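Local structure of Rho-class glutathione S-transferase (Laternula elliptica, 3QAV) at residues Ser25-Tyr30 / Pro79-Gly84; Val29-Gly34 / Tyr52-Ile57; Cys38-Leu43 / Asn89-Ile94. The protein probably transfers glutathione onto electrophilic compounds, as cytosolic glutathione S-transferases do, and binds glutathione itself. One frame throughout, in Å; residues are numbered along the deposited sequence.

Interaction 1. Residues Ser25-Tyr30 / Pro79-Gly84; sequences SKPFVY and PTFTDG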
# COMPACT_ATOMS: atom_id res chain seq x y z
N SER A 25 17.75 -8.21 19.65
CA SER A 25 17.57 -9.01 20.90
C SER A 25 16.10 -9.04 21.32
O SER A 25 15.53 -10.12 21.51
CB SER A 25 18.43 -8.41 22.03
OG SER A 25 18.22 -7.01 22.15
N LYS A 26 15.50 -7.87 21.45
CA LYS A 26 14.10 -7.77 21.85
C LYS A 26 13.44 -6.61 21.11
O LYS A 26 13.79 -5.44 21.33
CB LYS A 26 14.00 -7.56 23.36
CG LYS A 26 12.60 -7.70 23.94
CD LYS A 26 12.64 -7.56 25.45
CE LYS A 26 11.29 -7.80 26.10
NZ LYS A 26 11.38 -7.67 27.59
N PRO A 27 12.49 -6.91 20.22
CA PRO A 27 11.80 -5.86 19.47
C PRO A 27 11.24 -4.78 20.38
O PRO A 27 10.86 -5.05 21.52
CB PRO A 27 10.69 -6.63 18.75
CG PRO A 27 11.30 -7.96 18.53
CD PRO A 27 11.99 -8.24 19.85
N PHE A 28 11.21 -3.55 19.88
CA PHE A 28 10.67 -2.42 20.62
C PHE A 28 9.78 -1.67 19.64
O PHE A 28 10.21 -1.35 18.53
CB PHE A 28 11.79 -1.51 21.12
CG PHE A 28 11.30 -0.41 22.02
CD1 PHE A 28 10.58 0.67 21.51
CD2 PHE A 28 11.52 -0.47 23.40
CE1 PHE A 28 10.09 1.68 22.35
CE2 PHE A 28 11.03 0.53 24.25
CZ PHE A 28 10.32 1.61 23.72
N VAL A 29 8.55 -1.38 20.05
CA VAL A 29 7.64 -0.69 19.16
C VAL A 29 6.97 0.55 19.73
O VAL A 29 6.35 0.50 20.80
CB VAL A 29 6.55 -1.66 18.65
CG1 VAL A 29 5.93 -2.39 19.82
CG2 VAL A 29 5.48 -0.89 17.90
N TYR A 30 7.13 1.67 19.02
CA TYR A 30 6.50 2.93 19.40
C TYR A 30 5.19 2.92 18.62
O TYR A 30 5.21 2.72 17.40
CB TYR A 30 7.32 4.14 18.93
CG TYR A 30 8.68 4.30 19.58
CD1 TYR A 30 9.78 3.59 19.11
CD2 TYR A 30 8.87 5.18 20.65
CE1 TYR A 30 11.04 3.75 19.68
CE2 TYR A 30 10.12 5.35 21.23
CZ TYR A 30 11.20 4.63 20.74
OH TYR A 30 12.45 4.81 21.30
N PRO A 79 3.61 3.38 13.37
CA PRO A 79 4.63 2.74 14.21
C PRO A 79 6.07 2.92 13.76
O PRO A 79 6.37 3.04 12.58
CB PRO A 79 4.22 1.28 14.18
CG PRO A 79 3.81 1.13 12.74
CD PRO A 79 2.91 2.36 12.56
N THR A 80 6.96 2.95 14.75
CA THR A 80 8.39 3.03 14.52
C THR A 80 8.82 1.78 15.28
O THR A 80 8.37 1.55 16.41
CB THR A 80 9.02 4.29 15.12
OG1 THR A 80 8.57 5.43 14.38
CG2 THR A 80 10.54 4.22 15.05
N PHE A 81 9.67 0.98 14.67
CA PHE A 81 10.06 -0.28 15.27
C PHE A 81 11.55 -0.56 15.20
O PHE A 81 12.20 -0.24 14.20
CB PHE A 81 9.28 -1.38 14.53
CG PHE A 81 9.71 -2.78 14.85
CD1 PHE A 81 8.98 -3.55 15.75
CD2 PHE A 81 10.79 -3.37 14.20
CE1 PHE A 81 9.32 -4.88 15.99
CE2 PHE A 81 11.13 -4.69 14.43
CZ PHE A 81 10.39 -5.45 15.33
N THR A 82 12.09 -1.15 16.26
CA THR A 82 13.50 -1.54 16.30
C THR A 82 13.58 -2.98 16.82
O THR A 82 12.70 -3.45 17.55
CB THR A 82 14.35 -0.65 17.22
OG1 THR A 82 13.99 -0.90 18.59
CG2 THR A 82 14.15 0.82 16.89
N ASP A 83 14.65 -3.67 16.44
CA ASP A 83 14.88 -5.04 16.87
C ASP A 83 16.39 -5.23 16.81
O ASP A 83 16.94 -5.63 15.79
CB ASP A 83 14.19 -6.03 15.94
CG ASP A 83 14.24 -7.45 16.47
OD1 ASP A 83 13.81 -8.38 15.75
OD2 ASP A 83 14.71 -7.65 17.61
N GLY A 84 17.05 -4.93 17.92
CA GLY A 84 18.49 -5.04 17.96
C GLY A 84 19.00 -3.83 17.20
O GLY A 84 18.73 -2.69 17.58
O HOH W 1 15.26 -3.38 19.59

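Interaction 2. Residues Val29-Gly34 / Tyr52-Ile57; sequences VYWGSG and YDEKII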
# COMPACT_ATOMS: atom_id res chain seq x y z
N VAL A 29 8.55 -1.38 20.05
CA VAL A 29 7.64 -0.69 19.16
C VAL A 29 6.97 0.55 19.73
O VAL A 29 6.35 0.50 20.80
CB VAL A 29 6.55 -1.66 18.65
CG1 VAL A 29 5.93 -2.39 19.82
CG2 VAL A 29 5.48 -0.89 17.90
N TYR A 30 7.13 1.67 19.02
CA TYR A 30 6.50 2.93 19.40
C TYR A 30 5.19 2.92 18.62
O TYR A 30 5.21 2.72 17.40
CB TYR A 30 7.32 4.14 18.93
CG TYR A 30 8.68 4.30 19.58
CD1 TYR A 30 9.78 3.59 19.11
CD2 TYR A 30 8.87 5.18 20.65
CE1 TYR A 30 11.04 3.75 19.68
CE2 TYR A 30 10.12 5.35 21.23
CZ TYR A 30 11.20 4.63 20.74
OH TYR A 30 12.45 4.81 21.30
N TRP A 31 4.07 3.13 19.30
CA TRP A 31 2.79 3.11 18.62
C TRP A 31 1.73 3.92 19.35
O TRP A 31 1.91 4.29 20.51
CB TRP A 31 2.29 1.67 18.49
CG TRP A 31 2.05 1.00 19.80
CD1 TRP A 31 2.99 0.38 20.59
CD2 TRP A 31 0.80 0.84 20.47
NE1 TRP A 31 2.39 -0.15 21.71
CE2 TRP A 31 1.05 0.11 21.66
CE3 TRP A 31 -0.51 1.24 20.18
CZ2 TRP A 31 0.03 -0.23 22.56
CZ3 TRP A 31 -1.52 0.90 21.08
CH2 TRP A 31 -1.25 0.18 22.25
N GLY A 32 0.62 4.18 18.67
CA GLY A 32 -0.45 4.96 19.26
C GLY A 32 -1.81 4.30 19.14
O GLY A 32 -2.02 3.41 18.31
N SER A 33 -2.74 4.76 19.98
CA SER A 33 -4.08 4.21 20.02
C SER A 33 -4.94 4.60 18.82
O SER A 33 -4.95 5.75 18.39
CB SER A 33 -4.78 4.65 21.31
OG SER A 33 -6.06 4.05 21.44
N GLY A 34 -5.66 3.61 18.28
CA GLY A 34 -6.55 3.83 17.15
C GLY A 34 -5.98 3.66 15.75
O GLY A 34 -6.72 3.57 14.78
N TYR A 52 8.06 -8.43 23.38
CA TYR A 52 8.55 -7.13 22.94
C TYR A 52 8.33 -6.01 23.95
O TYR A 52 7.45 -6.11 24.81
CB TYR A 52 7.87 -6.72 21.62
CG TYR A 52 6.37 -6.53 21.75
CD1 TYR A 52 5.49 -7.60 21.58
CD2 TYR A 52 5.82 -5.28 22.06
CE1 TYR A 52 4.12 -7.43 21.71
CE2 TYR A 52 4.45 -5.11 22.20
CZ TYR A 52 3.61 -6.19 22.02
OH TYR A 52 2.24 -6.02 22.15
N ASP A 53 9.13 -4.96 23.84
CA ASP A 53 9.01 -3.79 24.70
C ASP A 53 8.18 -2.82 23.88
O ASP A 53 8.07 -2.97 22.66
CB ASP A 53 10.38 -3.16 24.98
CG ASP A 53 11.27 -4.06 25.81
OD1 ASP A 53 10.79 -4.62 26.82
OD2 ASP A 53 12.46 -4.20 25.46
N GLU A 54 7.62 -1.80 24.52
CA GLU A 54 6.79 -0.85 23.81
C GLU A 54 6.71 0.50 24.49
O GLU A 54 6.91 0.62 25.70
CB GLU A 54 5.37 -1.40 23.70
CG GLU A 54 4.55 -1.14 24.96
CD GLU A 54 3.20 -1.82 24.93
OE1 GLU A 54 2.65 -2.03 23.83
OE2 GLU A 54 2.69 -2.14 26.02
N LYS A 55 6.41 1.52 23.69
CA LYS A 55 6.23 2.88 24.19
C LYS A 55 4.94 3.39 23.56
O LYS A 55 4.89 3.65 22.36
CB LYS A 55 7.41 3.77 23.78
CG LYS A 55 7.29 5.21 24.25
CD LYS A 55 7.10 5.29 25.75
CE LYS A 55 7.08 6.74 26.25
NZ LYS A 55 8.41 7.41 26.13
N ILE A 56 3.90 3.49 24.37
CA ILE A 56 2.61 3.97 23.90
C ILE A 56 2.66 5.50 23.87
O ILE A 56 2.69 6.13 24.92
CB ILE A 56 1.47 3.53 24.83
CG1 ILE A 56 1.43 1.99 24.92
CG2 ILE A 56 0.14 4.07 24.33
CD1 ILE A 56 0.26 1.43 25.72
N ILE A 57 2.69 6.08 22.67
CA ILE A 57 2.77 7.54 22.55
C ILE A 57 1.40 8.19 22.56
O ILE A 57 0.38 7.52 22.47
CB ILE A 57 3.55 7.96 21.27
CG1 ILE A 57 2.82 7.51 19.99
CG2 ILE A 57 4.94 7.33 21.30
CD1 ILE A 57 1.67 8.41 19.55

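Interaction 3. Residues Cys38-Leu43 / Asn89-Ile94; sequences CWKVLL and NESTAI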
# COMPACT_ATOMS: atom_id res chain seq x y z
N CYS A 38 -0.49 0.56 13.41
CA CYS A 38 0.13 0.14 14.66
C CYS A 38 -0.48 -1.19 15.08
O CYS A 38 0.23 -2.12 15.49
CB CYS A 38 -0.12 1.17 15.77
SG CYS A 38 0.76 2.74 15.53
N TRP A 39 -1.80 -1.29 14.97
CA TRP A 39 -2.54 -2.49 15.35
C TRP A 39 -1.99 -3.69 14.60
O TRP A 39 -1.80 -4.75 15.18
CB TRP A 39 -4.03 -2.31 15.04
CG TRP A 39 -4.93 -3.17 15.88
CD1 TRP A 39 -4.59 -4.31 16.57
CD2 TRP A 39 -6.34 -2.99 16.09
NE1 TRP A 39 -5.70 -4.84 17.19
CE2 TRP A 39 -6.78 -4.05 16.91
CE3 TRP A 39 -7.27 -2.03 15.66
CZ2 TRP A 39 -8.12 -4.18 17.32
CZ3 TRP A 39 -8.59 -2.16 16.06
CH2 TRP A 39 -9.01 -3.23 16.88
N LYS A 40 -1.74 -3.51 13.30
CA LYS A 40 -1.21 -4.59 12.47
C LYS A 40 0.04 -5.18 13.13
O LYS A 40 0.17 -6.40 13.27
CB LYS A 40 -0.83 -4.05 11.09
CG LYS A 40 -2.00 -3.80 10.14
CD LYS A 40 -1.57 -2.94 8.95
CE LYS A 40 -0.47 -3.60 8.11
NZ LYS A 40 0.00 -2.74 6.97
N VAL A 41 0.95 -4.30 13.51
CA VAL A 41 2.20 -4.71 14.14
C VAL A 41 1.99 -5.45 15.47
O VAL A 41 2.61 -6.48 15.71
CB VAL A 41 3.13 -3.49 14.36
CG1 VAL A 41 4.40 -3.92 15.09
CG2 VAL A 41 3.52 -2.89 13.00
N LEU A 42 1.12 -4.93 16.33
CA LEU A 42 0.87 -5.57 17.62
C LEU A 42 0.26 -6.96 17.44
O LEU A 42 0.59 -7.88 18.19
CB LEU A 42 -0.06 -4.70 18.47
CG LEU A 42 0.44 -3.28 18.81
CD1 LEU A 42 -0.61 -2.57 19.66
CD2 LEU A 42 1.77 -3.36 19.54
N LEU A 43 -0.62 -7.10 16.45
CA LEU A 43 -1.26 -8.37 16.18
C LEU A 43 -0.26 -9.42 15.73
O LEU A 43 -0.31 -10.56 16.17
CB LEU A 43 -2.36 -8.21 15.12
CG LEU A 43 -3.69 -7.64 15.61
CD1 LEU A 43 -4.68 -7.62 14.46
CD2 LEU A 43 -4.23 -8.50 16.74
N ASN A 89 10.23 1.01 9.74
CA ASN A 89 9.06 1.83 10.04
C ASN A 89 7.75 1.51 9.33
O ASN A 89 6.70 1.46 9.98
CB ASN A 89 9.41 3.31 9.83
CG ASN A 89 10.54 3.77 10.72
OD1 ASN A 89 10.52 3.54 11.92
ND2 ASN A 89 11.52 4.43 10.13
N GLU A 90 7.77 1.32 8.02
CA GLU A 90 6.51 1.03 7.35
C GLU A 90 5.84 -0.20 7.98
O GLU A 90 6.45 -1.27 8.08
CB GLU A 90 6.74 0.78 5.86
CG GLU A 90 7.00 2.03 5.03
CD GLU A 90 5.82 3.00 5.02
OE1 GLU A 90 4.65 2.53 5.00
OE2 GLU A 90 6.06 4.23 5.02
N SER A 91 4.60 -0.02 8.40
CA SER A 91 3.82 -1.09 9.03
C SER A 91 3.91 -2.42 8.28
O SER A 91 4.12 -3.47 8.89
CB SER A 91 2.36 -0.65 9.13
OG SER A 91 1.51 -1.76 9.38
N THR A 92 3.72 -2.39 6.97
CA THR A 92 3.77 -3.61 6.17
C THR A 92 5.17 -4.21 6.19
O THR A 92 5.34 -5.43 6.29
CB THR A 92 3.30 -3.33 4.73
OG1 THR A 92 1.94 -2.89 4.76
CG2 THR A 92 3.42 -4.58 3.85
N ALA A 93 6.18 -3.35 6.13
CA ALA A 93 7.56 -3.81 6.15
C ALA A 93 7.87 -4.47 7.48
O ALA A 93 8.57 -5.47 7.54
CB ALA A 93 8.52 -2.65 5.90
N ILE A 94 7.35 -3.89 8.57
CA ILE A 94 7.58 -4.44 9.89
C ILE A 94 6.99 -5.86 9.96
O ILE A 94 7.64 -6.80 10.43
CB ILE A 94 6.93 -3.56 10.97
CG1 ILE A 94 7.68 -2.22 11.09
CG2 ILE A 94 6.91 -4.28 12.30
CD1 ILE A 94 6.97 -1.19 11.94

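Interaction 1. Residues Ser25-Tyr30 / Pro79-Gly84
The carbonyl O of Thr82 is gripped by two successive residues: Phe28 N donates to it at 2.8 Å, and CA of Pro27 adds a C-H...O contact at 3.2 Å. Thr82 N returns a bond to Phe28 O at 3.0 Å. Two residues further on, Tyr30 N donates to Thr80 O at 2.9 Å, and the same oxygen lies at the edge of the Tyr30 ring. Phe28-Thr82 and Tyr30-Thr80 are therefore hydrogen-bonded pairs of an antiparallel ladder, with Val29-Phe81 as the non-hydrogen-bonded pair between them. The ladder joins the two inner strands of the four-stranded sheet in the thioredoxin-like domain of this family; the cis peptide before Pro79, beside the glutathione-binding Val78, is a hallmark of that fold. On the face of Phe28 and Tyr30, Phe28 CB sits 3.4 Å from Thr82 OG1. With CG anti to the backbone N (chi1 -174°), the Phe28 ring leans away from Thr82 and sets CE1 over the centre of the Tyr30 ring, the two planes about 50° apart. On the other face, Phe81 extends its ring toward the beginning of strand 28-31, CE1 lying 3.5 Å from Pro27 CB, while Ile94 and Leu98 of helix 91-101 pack against it. Asp83 runs alongside the Pro27 ring, pointing the same way; its OD1 is bonded to the hydroxyls of Tyr97 and Tyr102. Where the segments leave the ladder, beside Lys26 and Gly84, a water accepts from Gly84 N at 2.9 Å, donates to Lys26 O and is hydrogen-bonded to Thr82 OG1.

Interaction 2. Residues Val29-Gly34 / Tyr52-Ile57
Trp31 and Glu54 meet with ring and carboxylate planes turned 44° apart. Trp31 NE1 donates to Glu54 OE1 at 2.8 Å, and the oxygen stays close to the ring plane of Trp31; seen from the acid, however, the donor comes from above the carboxylate, 36° out of its plane. Ile56 is set differently. Ile56 runs alongside Trp31 in the same direction, its CG1 3.5 Å from Trp31 CZ2 and offset toward the rim of the ring. The tryptophan CG stands between the backbone N and the carbonyl carbon (chi1 63°), which swings the indole across to the neighbouring strand, with its N-H edge to the glutamate and the isoleucine near its rim. Underneath is the parallel pairing of a beta-alpha-beta unit, strand 28-31, helix 36-47 and strand 53-56, the opening element of the thioredoxin-like fold; the helix puts Cys38 and Leu42 against Trp31. Lys55 bonds to the residues on both sides of Tyr30: its N donates to Val29 O at 3.1 Å, and its O accepts from Trp31 N at 3.2 Å. On the sheet face away from Trp31, the Tyr30 ring crosses the root of Lys55, Tyr30 CD2 lying 3.7 Å from Lys55 CB, while the bent lysine chain carries its amine elsewhere. Val29 CG1 touches the Tyr52 ring at CD2, 3.7 Å away; the tyrosine hydroxyl bonds to Gln46. At the far end Ile57 N donates to Trp31 O at 2.9 Å, and Ile57 folds CG1 back to within 3.4 Å of that oxygen.

Interaction 3. Residues Cys38-Leu43 / Asn89-Ile94
Lys40 reaches across to the start of helix 91-101 and donates from NZ to Thr92 OG1 at 2.9 Å, the one definite hydrogen bond between the two segments. On the way its chain passes alongside Ser91, whose OG lies 3.0 Å from Lys40 NZ. The bend at chi3 (61°) turns the ammonium end along the helix start toward Thr92. The serine hydroxyl, directed at helix 36-47 with OG anti to its own backbone N (chi1 164°), is bonded to Pro37 O, and Phe187 of helix 183-197 offers Lys40 a cation-pi partner. Beside this polar cluster is a buried apolar contact: Val41 and Ile94 cross at about a right angle and meet through their CG2 atoms at 3.7 Å. Between the two patches the fit slackens. Val41 CG2 is 4.2 Å from Ser91 O; the nearest CA atoms, of Val41 and Ser91, are 6.5 Å apart, and no backbone hydrogen bond links the two segments. The outer side is less enclosed, with Lys40 and Thr92 partly exposed; the second subunit adjoins Thr92 through its Phe123. Glu90, at the N-cap position, precedes the first turn, where Ile94 N donates to Glu90 O. Such a serine at the first turn of this helix is typical of the glutathione site of these transferases, where it probably receives the gamma-glutamyl end; Ser91 does bind glutathione in this protein, although this chain carries none.

Interactions 1 and 2 lie on opposite edges of the same strand, 28-31, and share Val29 and Tyr30; one pairs it antiparallel with 80-83, the other parallel with 53-56. Both are dominated by backbone hydrogen bonds and are partly buried, interaction 1 running out into exposed loop residues bridged by a water and interaction 2 having exposed Lys55 and Ile56 on an edge strand. Interaction 3, nearer the centre of the chain, is more buried but smaller, and relies on side-chain contacts, with no backbone hydrogen bond across it. Its helices pack on the sheet: Ile94 meets Phe81 of interaction 1, while Cys38 and Leu42 meet Trp31 of interaction 2. Of the three, only interaction 3 includes a glutathione-binding residue and approaches the second subunit.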